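Local coordinates for protein putative sugar ABC transporter (Yersinia enterocolitica subsp. enterocolitica 8081, PDB 5ULB) that probably serves as the periplasmic sugar-binding component of an ABC transporter and binds methylthioribose-like ligands, here a selenium analogue, at residues A[67-70]-A[71-74]. Numbering follows the deposited sequence.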
loop_
_atom_site.group_PDB
_atom_site.type_symbol
_atom_site.label_atom_id
_atom_site.label_comp_id
_atom_site.label_asym_id
_atom_site.label_seq_id
_atom_site.Cartn_x
_atom_site.Cartn_y
_atom_site.Cartn_z
ATOM N N PHE A 67 -10.076 -8.053 16.073
ATOM C CA PHE A 67 -9.538 -9.056 15.186
ATOM C C PHE A 67 -8.170 -9.530 15.618
ATOM O O PHE A 67 -7.850 -10.721 15.577
ATOM C CB PHE A 67 -9.548 -8.678 13.740
ATOM C CG PHE A 67 -10.886 -8.624 13.082
ATOM C CD1 PHE A 67 -11.762 -9.628 13.156
ATOM C CD2 PHE A 67 -11.157 -7.578 12.202
ATOM C CE1 PHE A 67 -12.952 -9.605 12.445
ATOM C CE2 PHE A 67 -12.330 -7.583 11.449
ATOM C CZ PHE A 67 -13.239 -8.590 11.602
ATOM N N VAL A 68 -7.323 -8.608 16.013
ATOM C CA VAL A 68 -5.974 -9.012 16.431
ATOM C C VAL A 68 -5.964 -9.804 17.722
ATOM O O VAL A 68 -5.319 -10.864 17.854
ATOM C CB VAL A 68 -4.962 -7.823 16.458
ATOM C CG1 VAL A 68 -3.605 -8.301 16.908
ATOM C CG2 VAL A 68 -4.949 -7.022 15.194
ATOM N N ASN A 69 -6.763 -9.331 18.672
ATOM C CA ASN A 69 -6.883 -10.003 19.889
ATOM C C ASN A 69 -7.459 -11.461 19.750
ATOM O O ASN A 69 -6.967 -12.422 20.358
ATOM C CB ASN A 69 -7.752 -9.214 20.865
ATOM C CG ASN A 69 -6.982 -8.034 21.490
ATOM O OD1 ASN A 69 -5.777 -8.169 21.810
ATOM N ND2 ASN A 69 -7.661 -6.975 21.790
ATOM N N GLN A 70 -8.409 -11.594 18.861
ATOM C CA GLN A 70 -8.948 -12.909 18.583
ATOM C C GLN A 70 -7.913 -13.819 17.917
ATOM O O GLN A 70 -7.766 -14.978 18.272
ATOM C CB GLN A 70 -10.153 -12.832 17.720
ATOM C CG GLN A 70 -11.346 -12.175 18.413
ATOM C CD GLN A 70 -12.471 -11.738 17.540
ATOM O OE1 GLN A 70 -12.656 -12.208 16.462
ATOM N NE2 GLN A 70 -13.313 -10.829 18.095
ATOM N N ALA A 71 -7.106 -13.230 16.985
ATOM C CA ALA A 71 -6.036 -14.080 16.351
ATOM C C ALA A 71 -5.021 -14.531 17.414
ATOM O O ALA A 71 -4.531 -15.644 17.356
ATOM C CB ALA A 71 -5.350 -13.264 15.276
ATOM N N ILE A 72 -4.644 -13.675 18.343
ATOM C CA ILE A 72 -3.732 -14.073 19.440
ATOM C C ILE A 72 -4.362 -15.226 20.240
ATOM O O ILE A 72 -3.734 -16.228 20.515
ATOM C CB ILE A 72 -3.406 -12.894 20.374
ATOM C CG1 ILE A 72 -2.620 -11.809 19.644
ATOM C CG2 ILE A 72 -2.663 -13.324 21.570
ATOM C CD1 ILE A 72 -2.531 -10.458 20.367
ATOM N N SER A 73 -5.643 -15.065 20.618
ATOM C CA SER A 73 -6.304 -16.106 21.394
ATOM C C SER A 73 -6.444 -17.419 20.703
ATOM O O SER A 73 -6.459 -18.454 21.397
ATOM C CB SER A 73 -7.740 -15.628 21.868
ATOM O OG SER A 73 -8.695 -15.600 20.794
ATOM N N GLN A 74 -6.523 -17.383 19.343
ATOM C CA GLN A 74 -6.619 -18.552 18.508
ATOM C C GLN A 74 -5.282 -19.229 18.297
ATOM O O GLN A 74 -5.211 -20.300 17.715
ATOM C CB GLN A 74 -7.249 -18.185 17.173
ATOM C CG GLN A 74 -8.802 -17.834 17.279
ATOM C CD GLN A 74 -9.784 -18.961 17.680
ATOM O OE1 GLN A 74 -9.347 -20.043 18.082
ATOM N NE2 GLN A 74 -11.101 -18.719 17.590
#
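In the conformer described, one of two for Ser73, the hydroxyl turns back along the helix, OG lying between its own backbone N and carbonyl carbon (chi1 73°), and this torsion sets OG against the carbonyl of Gln70. On the buried side of the same turn Ile72 holds CG1 beside its backbone N (chi1 -65°), which carries the branch over the carbonyl of Val68. Both belong to the last turns of helix 61-73, in the lobe of the periplasmic binding protein fold that contains strands 21-26 and 78-82. Regular i to i+4 bonds run through the segment: Ile72 N donates almost linearly to Val68 O at 2.9 Å, while Ser73 N reaches Asn69 O and Ala71 N reaches Phe67 O. Near the helix end Gln70 O accepts Gln74 N nearly head-on, and in this conformer of Ser73 it is gripped a second time, by OG at 2.8 Å from the flank (C=O...O 116°). Gln70 and Ser73 occupy the exposed side. Asn69 touches Leu92 of helix 89-98, and its OD1 is hydrogen-bonded to Arg95. Val68 and Ile72 share one apolar face of the helix, which meets helix 89-98 (Leu92, Ile96) and strands 78-82 (Ile79, Leu81) and 21-26 (Ile25), while Ala71 faces Ala23 and Ile79. Ile72 CG1 comes to 3.4 Å from Val68 O, and beyond it the two branched side chains touch at their ends, Ile72 CD1 lying 4.2 Å from Val68 CG1.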